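Local coordinates for protein 5,10-methylenetetrahydromethanopterin reductase (Methanopyrus kandleri, PDB 1EZW) that catalyses the reversible reduction of methylenetetrahydromethanopterin to methyl-tetrahydromethanopterin with reduced coenzyme F420, a step of methanogenesis from carbon dioxide, at residues T17-L22 with M46-L51; K240-T245 with D293-F298. One frame throughout, in Å; residues are numbered along the deposited sequence.

Contact 1 (T17-L22 with M46-L51); sequences TKIAHL and MGVLTL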
loop_
_atom_site.group_PDB
_atom_site.type_symbol
_atom_site.label_atom_id
_atom_site.label_comp_id
_atom_site.label_asym_id
_atom_site.label_seq_id
_atom_site.Cartn_x
_atom_site.Cartn_y
_atom_site.Cartn_z
ATOM N N THR A 17 -4.986 -2.425 10.019
ATOM C CA THR A 17 -4.663 -3.485 9.076
ATOM C C THR A 17 -5.667 -4.647 9.175
ATOM O O THR A 17 -5.878 -5.355 8.192
ATOM C CB THR A 17 -3.231 -4.002 9.313
ATOM O OG1 THR A 17 -3.048 -4.279 10.713
ATOM C CG2 THR A 17 -2.245 -2.966 8.891
ATOM N N LYS A 18 -6.263 -4.883 10.344
ATOM C CA LYS A 18 -7.260 -5.961 10.452
ATOM C C LYS A 18 -8.543 -5.501 9.756
ATOM O O LYS A 18 -9.167 -6.261 8.992
ATOM C CB LYS A 18 -7.539 -6.274 11.921
ATOM C CG LYS A 18 -8.771 -7.174 12.171
ATOM C CD LYS A 18 -8.664 -8.515 11.484
ATOM C CE LYS A 18 -7.614 -9.401 12.114
ATOM N NZ LYS A 18 -7.977 -9.696 13.498
ATOM N N ILE A 19 -8.900 -4.240 9.989
ATOM C CA ILE A 19 -10.101 -3.692 9.368
ATOM C C ILE A 19 -9.904 -3.753 7.842
ATOM O O ILE A 19 -10.795 -4.226 7.105
ATOM C CB ILE A 19 -10.367 -2.227 9.807
ATOM C CG1 ILE A 19 -10.628 -2.115 11.328
ATOM C CG2 ILE A 19 -11.595 -1.680 9.009
ATOM C CD1 ILE A 19 -11.804 -2.980 11.849
ATOM N N ALA A 20 -8.742 -3.315 7.334
ATOM C CA ALA A 20 -8.478 -3.396 5.887
ATOM C C ALA A 20 -8.544 -4.834 5.374
ATOM O O ALA A 20 -9.121 -5.100 4.325
ATOM C CB ALA A 20 -7.090 -2.772 5.576
ATOM N N HIS A 21 -7.911 -5.776 6.095
ATOM C CA HIS A 21 -7.959 -7.186 5.719
ATOM C C HIS A 21 -9.420 -7.699 5.630
ATOM O O HIS A 21 -9.750 -8.417 4.662
ATOM C CB HIS A 21 -7.203 -8.004 6.798
ATOM C CG HIS A 21 -7.429 -9.492 6.710
ATOM N ND1 HIS A 21 -7.000 -10.264 5.647
ATOM C CD2 HIS A 21 -8.096 -10.332 7.535
ATOM C CE1 HIS A 21 -7.394 -11.506 5.825
ATOM N NE2 HIS A 21 -8.062 -11.580 6.959
ATOM N N LEU A 22 -10.265 -7.337 6.607
ATOM C CA LEU A 22 -11.653 -7.837 6.584
ATOM C C LEU A 22 -12.412 -7.262 5.408
ATOM O O LEU A 22 -13.240 -7.949 4.773
ATOM C CB LEU A 22 -12.380 -7.547 7.901
ATOM C CG LEU A 22 -11.826 -8.392 9.067
ATOM C CD1 LEU A 22 -12.532 -7.909 10.345
ATOM C CD2 LEU A 22 -12.031 -9.918 8.856
ATOM N N MET A 46 -10.692 8.429 7.374
ATOM C CA MET A 46 -9.823 8.709 6.244
ATOM C C MET A 46 -8.579 7.826 6.293
ATOM O O MET A 46 -8.153 7.305 5.259
ATOM C CB MET A 46 -9.397 10.192 6.210
ATOM C CG MET A 46 -10.276 11.062 5.341
ATOM S SD MET A 46 -10.505 10.386 3.677
ATOM C CE MET A 46 -8.983 10.690 2.696
ATOM N N GLY A 47 -8.002 7.630 7.465
ATOM C CA GLY A 47 -6.812 6.776 7.520
ATOM C C GLY A 47 -7.144 5.323 7.214
ATOM O O GLY A 47 -6.471 4.680 6.395
ATOM N N VAL A 48 -8.186 4.804 7.877
ATOM C CA VAL A 48 -8.595 3.426 7.698
ATOM C C VAL A 48 -9.089 3.181 6.259
ATOM O O VAL A 48 -8.737 2.167 5.652
ATOM C CB VAL A 48 -9.707 3.070 8.723
ATOM C CG1 VAL A 48 -10.255 1.647 8.458
ATOM C CG2 VAL A 48 -9.128 3.161 10.129
ATOM N N LEU A 49 -9.917 4.074 5.711
ATOM C CA LEU A 49 -10.377 3.829 4.332
ATOM C C LEU A 49 -9.292 4.003 3.274
ATOM O O LEU A 49 -9.340 3.338 2.246
ATOM C CB LEU A 49 -11.587 4.716 4.019
ATOM C CG LEU A 49 -12.880 4.306 4.745
ATOM C CD1 LEU A 49 -13.882 5.471 4.563
ATOM C CD2 LEU A 49 -13.434 3.014 4.201
ATOM N N THR A 50 -8.312 4.869 3.511
ATOM C CA THR A 50 -7.224 5.002 2.558
ATOM C C THR A 50 -6.403 3.706 2.590
ATOM O O THR A 50 -6.030 3.167 1.549
ATOM C CB THR A 50 -6.342 6.226 2.885
ATOM O OG1 THR A 50 -7.135 7.412 2.741
ATOM C CG2 THR A 50 -5.198 6.322 1.854
ATOM N N LEU A 51 -6.168 3.177 3.783
ATOM C CA LEU A 51 -5.422 1.910 3.876
ATOM C C LEU A 51 -6.271 0.802 3.206
ATOM O O LEU A 51 -5.767 -0.015 2.444
ATOM C CB LEU A 51 -5.202 1.550 5.333
ATOM C CG LEU A 51 -4.429 0.258 5.612
ATOM C CD1 LEU A 51 -2.992 0.350 5.020
ATOM C CD2 LEU A 51 -4.405 0.057 7.107
#
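Ala20 and Leu51 mark the place where the two helices come nearest, with their CA atoms 6.4 Å apart. The axes of segments 17-22 and 46-51 approach to 9.1 Å and cross at -47°, both running in roughly the same sense, and the side chains of the two helices, with the backbone of Thr17, make the contact. Leu51 makes most of the contact from its helix. Its CG lies anti to the backbone N (chi1 -180°), which carries the isobutyl end across to the other helix. There CG rests 4.0 Å from Ala20 CB, the small methyl leaving room for a close approach, while CD2 lies 3.9 Å from the backbone N of Thr17 and 4.1 Å from Thr17 CG2. Thr17 CB points away from the other helix, and CG2 is the branch that lies near the leucine. Thr17 OG1 is hydrogen-bonded to His21 ND1 of the third subunit, and His21 ND1 here is bonded in return to Thr17 OG1 of that subunit. A second meeting lies beside the first, where Ile19 CG2 touches Val48 CG1 at 3.6 Å as the two side chains pass at a slant. The ethyl arm of Ile19 leads away. All five touching residues are buried, and the packing is chiefly between aliphatic groups. This is neighbour-to-neighbour packing of the first two outer helices of the TIM barrel: helix 16-28 follows strand 5-10, and helix 45-54 follows strand 33-36. Ile36 of strand 33-36 lies against both Ile19 and Leu49, tying the helix pair to the barrel wall. Helix 73-86 covers Met46, Leu49 and Thr50, helix 332-342 covers Leu22, and Trp85 of the second subunit packs on Thr17.

Contact 2 (K240-T245 with D293-F298); sequences KAIEAT and DMIEAF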
loop_
_atom_site.group_PDB
_atom_site.type_symbol
_atom_site.label_atom_id
_atom_site.label_comp_id
_atom_site.label_asym_id
_atom_site.label_seq_id
_atom_site.Cartn_x
_atom_site.Cartn_y
_atom_site.Cartn_z
ATOM N N LYS A 240 -24.702 -20.582 18.317
ATOM C CA LYS A 240 -23.506 -19.765 18.497
ATOM C C LYS A 240 -23.709 -18.390 17.834
ATOM O O LYS A 240 -23.337 -17.359 18.395
ATOM C CB LYS A 240 -22.294 -20.487 17.901
ATOM C CG LYS A 240 -21.688 -21.552 18.825
ATOM C CD LYS A 240 -20.406 -22.171 18.242
ATOM C CE LYS A 240 -19.394 -21.104 17.770
ATOM N NZ LYS A 240 -19.048 -20.016 18.759
ATOM N N ALA A 241 -24.322 -18.384 16.654
ATOM C CA ALA A 241 -24.585 -17.111 15.962
ATOM C C ALA A 241 -25.487 -16.235 16.835
ATOM O O ALA A 241 -25.202 -15.063 17.080
ATOM C CB ALA A 241 -25.257 -17.374 14.607
ATOM N N ILE A 242 -26.578 -16.817 17.343
ATOM C CA ILE A 242 -27.511 -16.054 18.160
ATOM C C ILE A 242 -26.868 -15.495 19.423
ATOM O O ILE A 242 -27.105 -14.358 19.817
ATOM C CB ILE A 242 -28.741 -16.926 18.546
ATOM C CG1 ILE A 242 -29.545 -17.257 17.284
ATOM C CG2 ILE A 242 -29.569 -16.220 19.638
ATOM C CD1 ILE A 242 -30.527 -18.424 17.435
ATOM N N GLU A 243 -26.037 -16.307 20.061
ATOM C CA GLU A 243 -25.395 -15.883 21.286
ATOM C C GLU A 243 -24.529 -14.650 21.068
ATOM O O GLU A 243 -24.496 -13.745 21.903
ATOM C CB GLU A 243 -24.534 -17.028 21.832
ATOM C CG GLU A 243 -23.961 -16.756 23.223
ATOM C CD GLU A 243 -25.050 -16.518 24.247
ATOM O OE1 GLU A 243 -26.055 -17.264 24.209
ATOM O OE2 GLU A 243 -24.897 -15.602 25.089
ATOM N N ALA A 244 -23.822 -14.621 19.941
ATOM C CA ALA A 244 -22.930 -13.506 19.620
ATOM C C ALA A 244 -23.654 -12.169 19.488
ATOM O O ALA A 244 -23.061 -11.099 19.657
ATOM C CB ALA A 244 -22.159 -13.830 18.338
ATOM N N THR A 245 -24.947 -12.206 19.180
ATOM C CA THR A 245 -25.680 -10.962 19.040
ATOM C C THR A 245 -26.053 -10.292 20.358
ATOM O O THR A 245 -26.238 -9.084 20.394
ATOM C CB THR A 245 -27.046 -11.124 18.309
ATOM O OG1 THR A 245 -27.932 -11.873 19.145
ATOM C CG2 THR A 245 -26.907 -11.837 16.999
ATOM N N ASP A 293 -37.439 -12.521 21.423
ATOM C CA ASP A 293 -38.145 -11.490 20.681
ATOM C C ASP A 293 -37.245 -10.303 20.372
ATOM O O ASP A 293 -37.363 -9.700 19.308
ATOM C CB ASP A 293 -39.396 -11.031 21.421
ATOM C CG ASP A 293 -40.392 -12.164 21.622
ATOM O OD1 ASP A 293 -40.561 -13.019 20.711
ATOM O OD2 ASP A 293 -41.027 -12.195 22.689
ATOM N N MET A 294 -36.347 -9.976 21.295
ATOM C CA MET A 294 -35.415 -8.864 21.071
ATOM C C MET A 294 -34.428 -9.241 19.956
ATOM O O MET A 294 -34.091 -8.408 19.106
ATOM C CB MET A 294 -34.623 -8.560 22.332
ATOM C CG MET A 294 -35.466 -8.147 23.500
ATOM S SD MET A 294 -34.442 -8.103 24.961
ATOM C CE MET A 294 -35.759 -7.852 26.257
ATOM N N ILE A 295 -33.962 -10.486 19.974
ATOM C CA ILE A 295 -33.035 -10.954 18.953
ATOM C C ILE A 295 -33.720 -10.947 17.588
ATOM O O ILE A 295 -33.123 -10.554 16.585
ATOM C CB ILE A 295 -32.499 -12.348 19.329
ATOM C CG1 ILE A 295 -31.587 -12.188 20.558
ATOM C CG2 ILE A 295 -31.796 -13.009 18.135
ATOM C CD1 ILE A 295 -31.106 -13.493 21.152
ATOM N N GLU A 296 -34.986 -11.361 17.532
ATOM C CA GLU A 296 -35.723 -11.373 16.266
ATOM C C GLU A 296 -36.003 -9.940 15.800
ATOM O O GLU A 296 -36.010 -9.635 14.607
ATOM C CB GLU A 296 -37.051 -12.129 16.466
ATOM C CG GLU A 296 -37.937 -12.342 15.241
ATOM C CD GLU A 296 -38.535 -11.070 14.682
ATOM O OE1 GLU A 296 -38.804 -10.118 15.450
ATOM O OE2 GLU A 296 -38.762 -11.041 13.458
ATOM N N ALA A 297 -36.236 -9.049 16.744
ATOM C CA ALA A 297 -36.536 -7.693 16.373
ATOM C C ALA A 297 -35.328 -6.876 15.929
ATOM O O ALA A 297 -35.417 -6.086 14.980
ATOM C CB ALA A 297 -37.193 -6.986 17.546
ATOM N N PHE A 298 -34.207 -7.098 16.608
ATOM C CA PHE A 298 -33.057 -6.237 16.379
ATOM C C PHE A 298 -31.803 -6.807 15.759
ATOM O O PHE A 298 -30.755 -6.169 15.826
ATOM C CB PHE A 298 -32.720 -5.555 17.710
ATOM C CG PHE A 298 -33.905 -4.818 18.325
ATOM C CD1 PHE A 298 -34.406 -5.179 19.581
ATOM C CD2 PHE A 298 -34.535 -3.798 17.623
ATOM C CE1 PHE A 298 -35.531 -4.527 20.113
ATOM C CE2 PHE A 298 -35.657 -3.141 18.141
ATOM C CZ PHE A 298 -36.154 -3.511 19.395
#
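Ile295 meets Ile242 and Thr245 without any flat group between them; the aromatic ring of the pair, Phe298, lies farther along the same helix. One face of that ring carries Ala297 CB, 3.8 Å above the plane and over its centre, and the ring meets His264 edge-to-face. The contact itself is two isoleucines plus the hydroxyl of a threonine. Ile242 CG2 presses on Ile295 CD1 at 3.5 Å, tighter than usual for two methyls, and the side chains cross at about a right angle. The ethyl arm of Ile295 is extended (chi2 173°), which brings its terminal methyl to Ile242. Thr245 OG1 lies 3.9 Å from Ile295 CG1 in plain packing; the same hydroxyl donates to Ile242 O at 2.7 Å, in the carbonyl plane. That oxygen also accepts from Thr245 N, so two donors of one residue grip it. With an alanine in place of Thr245, Ile242 O would probably lose its hydroxyl donor and a gap would open beside the ethyl arm of Ile295. Beyond the contact, helix 292-298 packs against helix 238-254, Met294 reaching Val249 and Val253 and Phe298 reaching Ile252 and Val253. Ser233 of strand 232-234, which pairs with strand 300-302, packs against Ala244 and Thr245.

Contact 1 comes wholly before contact 2 in the sequence; their centres are 28 Å apart and their nearest atoms about 14 Å, too far to touch. Both lie within the luciferase-like region of one TIM-barrel chain. Contact 1 packs the helices that follow the first two barrel strands, 5-10 and 33-36; contact 2 lies in the elaborate connection between strands 225-229 and 321-324, where extra helices and the small two-stranded sheet are inserted. Strand 321-324, which follows that insertion, pairs with strand 5-10, so the barrel brings the two parts of the chain round to adjacent strands. Contact 1 also borders two other subunits of the tetramer, whereas contact 2 is touched by none.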